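Local coordinates for protein fervidolysin (Fervidobacterium pennivorans, PDB 1R6V) that is a calcium-binding, subtilisin-like serine protease that degrades keratin into peptides, allowing its bacterium to grow on native feathers, at residues A[36-41]-A[61-66]; A[55-60]-A[246-251]. The protein carries 1 engineered substitution. All blocks are in the same frame, centred on the assembly; numbering follows the deposited sequence.

Contact 1 (A[36-41]-A[61-66])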
loop_
_atom_site.group_PDB
_atom_site.type_symbol
_atom_site.label_atom_id
_atom_site.label_comp_id
_atom_site.label_asym_id
_atom_site.label_seq_id
_atom_site.Cartn_x
_atom_site.Cartn_y
_atom_site.Cartn_z
ATOM N N VAL A 36 -9.968 2.610 10.354
ATOM C CA VAL A 36 -9.719 3.970 10.806
ATOM C C VAL A 36 -8.340 4.133 11.420
ATOM O O VAL A 36 -8.021 3.495 12.420
ATOM C CB VAL A 36 -10.790 4.413 11.850
ATOM C CG1 VAL A 36 -10.534 5.855 12.298
ATOM C CG2 VAL A 36 -12.206 4.292 11.223
ATOM N N GLY A 37 -7.522 4.971 10.785
ATOM C CA GLY A 37 -6.195 5.271 11.283
ATOM C C GLY A 37 -6.416 6.506 12.123
ATOM O O GLY A 37 -6.950 7.504 11.636
ATOM N N TYR A 38 -6.007 6.460 13.381
ATOM C CA TYR A 38 -6.241 7.579 14.271
ATOM C C TYR A 38 -4.968 8.057 14.930
ATOM O O TYR A 38 -3.917 7.426 14.835
ATOM C CB TYR A 38 -7.211 7.127 15.375
ATOM C CG TYR A 38 -6.672 5.990 16.240
ATOM C CD1 TYR A 38 -5.869 6.249 17.352
ATOM C CD2 TYR A 38 -6.961 4.653 15.948
ATOM C CE1 TYR A 38 -5.368 5.210 18.153
ATOM C CE2 TYR A 38 -6.458 3.597 16.751
ATOM C CZ TYR A 38 -5.660 3.890 17.853
ATOM O OH TYR A 38 -5.159 2.870 18.649
ATOM N N ASN A 39 -5.077 9.203 15.584
ATOM C CA ASN A 39 -3.979 9.702 16.379
ATOM C C ASN A 39 -4.566 9.605 17.783
ATOM O O ASN A 39 -3.950 9.040 18.671
ATOM C CB ASN A 39 -3.622 11.142 16.027
ATOM C CG ASN A 39 -2.776 11.234 14.769
ATOM O OD1 ASN A 39 -1.876 10.415 14.550
ATOM N ND2 ASN A 39 -3.053 12.230 13.944
ATOM N N ASP A 40 -5.795 10.097 17.947
ATOM C CA ASP A 40 -6.499 10.083 19.234
ATOM C C ASP A 40 -7.570 8.988 19.242
ATOM O O ASP A 40 -8.629 9.137 18.640
ATOM C CB ASP A 40 -7.125 11.466 19.461
ATOM C CG ASP A 40 -7.993 11.543 20.707
ATOM O OD1 ASP A 40 -8.157 10.534 21.421
ATOM O OD2 ASP A 40 -8.520 12.645 20.960
ATOM N N ARG A 41 -7.285 7.881 19.919
ATOM C CA ARG A 41 -8.222 6.756 19.974
ATOM C C ARG A 41 -9.640 7.161 20.402
ATOM O O ARG A 41 -10.615 6.561 19.964
ATOM C CB ARG A 41 -7.678 5.663 20.915
ATOM C CG ARG A 41 -8.621 4.467 21.167
ATOM C CD ARG A 41 -9.010 3.738 19.862
ATOM N NE ARG A 41 -9.954 2.629 20.074
ATOM C CZ ARG A 41 -11.276 2.759 20.176
ATOM N NH1 ARG A 41 -11.845 3.956 20.090
ATOM N NH2 ARG A 41 -12.038 1.688 20.355
ATOM N N GLN A 61 -0.505 -0.800 17.769
ATOM C CA GLN A 61 0.866 -0.662 17.271
ATOM C C GLN A 61 0.957 0.260 16.057
ATOM O O GLN A 61 1.996 0.891 15.850
ATOM C CB GLN A 61 1.473 -2.031 16.942
ATOM C CG GLN A 61 0.472 -3.103 16.697
ATOM C CD GLN A 61 -0.028 -3.746 17.979
ATOM O OE1 GLN A 61 0.711 -4.436 18.695
ATOM N NE2 GLN A 61 -1.274 -3.535 18.260
ATOM N N ILE A 62 -0.111 0.328 15.252
ATOM C CA ILE A 62 -0.139 1.241 14.103
ATOM C C ILE A 62 -1.377 2.155 14.162
ATOM O O ILE A 62 -1.806 2.729 13.155
ATOM C CB ILE A 62 -0.109 0.504 12.719
ATOM C CG1 ILE A 62 -1.313 -0.428 12.578
ATOM C CG2 ILE A 62 1.219 -0.252 12.555
ATOM C CD1 ILE A 62 -1.438 -1.055 11.164
ATOM N N LYS A 63 -1.939 2.291 15.361
ATOM C CA LYS A 63 -3.102 3.155 15.576
ATOM C C LYS A 63 -4.227 2.980 14.555
ATOM O O LYS A 63 -4.635 3.934 13.881
ATOM C CB LYS A 63 -2.656 4.620 15.614
ATOM C CG LYS A 63 -1.834 4.996 16.848
ATOM C CD LYS A 63 -1.315 6.422 16.699
ATOM C CE LYS A 63 -0.788 6.994 18.006
ATOM N NZ LYS A 63 -1.871 7.088 19.034
ATOM N N VAL A 64 -4.741 1.757 14.481
ATOM C CA VAL A 64 -5.823 1.418 13.570
ATOM C C VAL A 64 -6.911 0.680 14.307
ATOM O O VAL A 64 -6.638 -0.114 15.202
ATOM C CB VAL A 64 -5.340 0.503 12.411
ATOM C CG1 VAL A 64 -6.542 -0.101 11.677
ATOM C CG2 VAL A 64 -4.503 1.309 11.431
ATOM N N VAL A 65 -8.150 0.991 13.954
ATOM C CA VAL A 65 -9.309 0.310 14.510
ATOM C C VAL A 65 -10.139 -0.055 13.282
ATOM O O VAL A 65 -10.340 0.793 12.411
ATOM C CB VAL A 65 -10.196 1.232 15.380
ATOM C CG1 VAL A 65 -11.476 0.488 15.763
ATOM C CG2 VAL A 65 -9.457 1.673 16.634
ATOM N N SER A 66 -10.605 -1.296 13.193
ATOM C CA SER A 66 -11.446 -1.701 12.070
ATOM C C SER A 66 -12.870 -1.704 12.628
ATOM O O SER A 66 -13.109 -2.215 13.721
ATOM C CB SER A 66 -11.055 -3.098 11.569
ATOM O OG SER A 66 -11.289 -4.068 12.569
HETATM O O HOH W 1 -6.344 0.576 18.494
#

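Contact 2 (A[55-60]-A[246-251])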
loop_
_atom_site.group_PDB
_atom_site.type_symbol
_atom_site.label_atom_id
_atom_site.label_comp_id
_atom_site.label_asym_id
_atom_site.label_seq_id
_atom_site.Cartn_x
_atom_site.Cartn_y
_atom_site.Cartn_z
ATOM N N VAL A 55 -16.621 -2.197 16.701
ATOM C CA VAL A 55 -15.177 -2.365 16.577
ATOM C C VAL A 55 -14.902 -3.865 16.582
ATOM O O VAL A 55 -15.341 -4.565 17.492
ATOM C CB VAL A 55 -14.444 -1.724 17.775
ATOM C CG1 VAL A 55 -12.963 -2.080 17.739
ATOM C CG2 VAL A 55 -14.626 -0.214 17.742
ATOM N N VAL A 56 -14.193 -4.363 15.566
ATOM C CA VAL A 56 -13.880 -5.783 15.496
ATOM C C VAL A 56 -12.391 -6.076 15.622
ATOM O O VAL A 56 -12.005 -7.218 15.861
ATOM C CB VAL A 56 -14.389 -6.411 14.179
ATOM C CG1 VAL A 56 -15.916 -6.448 14.177
ATOM C CG2 VAL A 56 -13.885 -5.605 12.998
ATOM N N LEU A 57 -11.557 -5.053 15.461
ATOM C CA LEU A 57 -10.116 -5.233 15.574
ATOM C C LEU A 57 -9.486 -3.937 16.023
ATOM O O LEU A 57 -9.831 -2.862 15.523
ATOM C CB LEU A 57 -9.505 -5.631 14.222
ATOM C CG LEU A 57 -7.998 -5.897 14.168
ATOM C CD1 LEU A 57 -7.625 -7.111 15.011
ATOM C CD2 LEU A 57 -7.613 -6.136 12.720
ATOM N N GLU A 58 -8.583 -4.043 16.989
ATOM C CA GLU A 58 -7.843 -2.897 17.481
ATOM C C GLU A 58 -6.375 -3.238 17.276
ATOM O O GLU A 58 -5.916 -4.300 17.699
ATOM C CB GLU A 58 -8.096 -2.670 18.965
ATOM C CG GLU A 58 -9.520 -2.276 19.277
ATOM C CD GLU A 58 -9.630 -0.919 19.959
ATOM O OE1 GLU A 58 -10.574 -0.749 20.757
ATOM O OE2 GLU A 58 -8.790 -0.022 19.709
ATOM N N LEU A 59 -5.648 -2.338 16.618
ATOM C CA LEU A 59 -4.226 -2.537 16.348
ATOM C C LEU A 59 -3.493 -1.300 16.820
ATOM O O LEU A 59 -3.082 -0.470 16.026
ATOM C CB LEU A 59 -4.003 -2.718 14.845
ATOM C CG LEU A 59 -4.546 -4.034 14.304
ATOM C CD1 LEU A 59 -4.399 -4.043 12.792
ATOM C CD2 LEU A 59 -3.780 -5.206 14.941
ATOM N N PRO A 60 -3.318 -1.160 18.137
ATOM C CA PRO A 60 -2.630 0.023 18.653
ATOM C C PRO A 60 -1.215 0.267 18.158
ATOM O O PRO A 60 -0.788 1.423 18.099
ATOM C CB PRO A 60 -2.746 -0.141 20.178
ATOM C CG PRO A 60 -2.858 -1.612 20.375
ATOM C CD PRO A 60 -3.705 -2.090 19.214
ATOM N N ASP A 246 -7.424 -6.329 4.659
ATOM C CA ASP A 246 -6.220 -5.539 4.917
ATOM C C ASP A 246 -5.992 -5.331 6.415
ATOM O O ASP A 246 -4.841 -5.261 6.880
ATOM C CB ASP A 246 -6.305 -4.182 4.223
ATOM C CG ASP A 246 -6.189 -4.273 2.705
ATOM O OD1 ASP A 246 -5.716 -5.299 2.177
ATOM O OD2 ASP A 246 -6.563 -3.286 2.041
ATOM N N ASP A 247 -7.083 -5.228 7.173
ATOM C CA ASP A 247 -6.970 -5.059 8.611
ATOM C C ASP A 247 -6.407 -6.313 9.285
ATOM O O ASP A 247 -5.515 -6.202 10.122
ATOM C CB ASP A 247 -8.333 -4.643 9.230
ATOM C CG ASP A 247 -9.491 -5.548 8.817
ATOM O OD1 ASP A 247 -9.382 -6.267 7.801
ATOM O OD2 ASP A 247 -10.534 -5.524 9.514
ATOM N N TYR A 248 -6.883 -7.502 8.921
ATOM C CA TYR A 248 -6.350 -8.696 9.561
ATOM C C TYR A 248 -4.929 -9.020 9.081
ATOM O O TYR A 248 -4.139 -9.577 9.840
ATOM C CB TYR A 248 -7.299 -9.891 9.385
ATOM C CG TYR A 248 -8.566 -9.747 10.217
ATOM C CD1 TYR A 248 -9.752 -9.288 9.650
ATOM C CD2 TYR A 248 -8.556 -10.020 11.580
ATOM C CE1 TYR A 248 -10.906 -9.103 10.434
ATOM C CE2 TYR A 248 -9.700 -9.839 12.372
ATOM C CZ TYR A 248 -10.864 -9.382 11.792
ATOM O OH TYR A 248 -11.984 -9.199 12.568
ATOM N N VAL A 249 -4.600 -8.663 7.844
ATOM C CA VAL A 249 -3.232 -8.874 7.362
ATOM C C VAL A 249 -2.300 -7.973 8.198
ATOM O O VAL A 249 -1.238 -8.412 8.647
ATOM C CB VAL A 249 -3.081 -8.523 5.864
ATOM C CG1 VAL A 249 -1.588 -8.527 5.479
ATOM C CG2 VAL A 249 -3.836 -9.569 5.011
ATOM N N ALA A 250 -2.693 -6.715 8.403
ATOM C CA ALA A 250 -1.886 -5.817 9.225
ATOM C C ALA A 250 -1.685 -6.437 10.619
ATOM O O ALA A 250 -0.579 -6.411 11.175
ATOM C CB ALA A 250 -2.561 -4.422 9.333
ATOM N N ALA A 251 -2.750 -6.995 11.191
ATOM C CA ALA A 251 -2.639 -7.641 12.504
ATOM C C ALA A 251 -1.630 -8.784 12.444
ATOM O O ALA A 251 -0.841 -8.958 13.364
ATOM C CB ALA A 251 -3.992 -8.191 12.945
#

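Contact 1 (A[36-41]-A[61-66])
The Tyr38 ring is clasped between Lys63 and Arg41. Over the centre of one face sits Lys63 CB, 3.8 Å from the ring centroid and 13° off its normal, a CH-pi contact; the opposite face takes Arg41 CD, offset toward the rim, and the backbone N of Asp40 lies in plane at the edge. CG of Tyr38 stands between backbone N and carbonyl carbon (chi1 62°), which folds the ring back over Lys63. Val65 CG2 approaches this ring obliquely, 3.6 Å from Tyr38 CE2, and also lies over a face of the Arg41 guanidinium, whose charge pairs with Asp45. Strands 33-38 and 64-68 are antiparallel neighbours in the propeptide sheet. Val36 and Val65 form a hydrogen-bonded pair: Val36 N donates to Val65 O at 2.8 Å, and Val65 N answers to Val36 O. At the non-hydrogen-bonded pair Gly37 and Val64, Gly37 CA lies 3.3 Å from Lys63 O in a CA-H...O contact. Lys63 O also accepts Tyr38 N at 2.9 Å. Together with Val64, Lys63 faces Leu59 in a G1 beta bulge. The long, flexible lysine chain runs past Tyr38 O and bends at its end, bringing NZ 2.9 Å from Asn39 O, in the carbonyl plane on a lone pair. Tyr38 OH holds a water at 2.6 Å.

Contact 2 (A[55-60]-A[246-251])
The edge strand 54-59 of the propeptide sheet leans on helix 246-258 of the subtilisin-like catalytic domain, and Leu57 and Leu59 carry the contact. Leu57 CD2 makes the closest approach: it lies 3.3 Å from Asp247 O and rests over one face of the Tyr248 ring, offset toward the rim, with Tyr248 CD2 at 4.2 Å. With CG opposite the backbone N (chi1 -178°), Leu57 extends from the strand toward the helix. Asp247 O is already engaged by Ala251 N inside the helix, so the methyl packs against a carbonyl whose hydrogen-bonding need is met. Leu59 straddles the next turn with its two methyls: CD1 is 3.9 Å from Ala250 CB, while CD2 is 3.6 Å from Ala251 CB. Small alanines suit this part of the helix because they let the branched leucine come close to the backbone. The contact thus joins the propeptide to its protease across a seam without direct hydrogen bonds between the two segments, the strand and helix directions differing by 41°. Were Leu59 an alanine, both methyls would be gone, and a gap is likely to open against Ala250 and Ala251. Toward the start of the strand, the Tyr248 hydroxyl comes within 4.0 Å of Val56 CB, the two side chains crossing at about a right angle. Asp247 turns its carboxylate to a salt bridge with Lys33 and accepts a weak bond from Tyr248 N, while its CB, 3.9 Å from Leu57 CD2, adds to the apolar surface.

In the fold
Contact 1 lies within the propeptide sheet, whereas contact 2 joins that sheet to the catalytic domain; their centres are about 9 Å apart. Strands 64-68 and 54-59 are sheet neighbours, and Val64 O lies 2.8 Å from Leu59 N, a probable hydrogen bond. The salt bridge from Arg41 to Glu58 also ties the contacts together, and Ser66 of contact 1 packs on Asp247 of contact 2. Contact 1 is the more buried, though Lys63 and Asn39 are exposed; it relies on backbone hydrogen bonds and a sandwiched ring. Contact 2 is partly buried and relies on leucine methyls against alanines, a tyrosine face and helix backbone, as suits the seam between the propeptide and the catalytic domain of one chain.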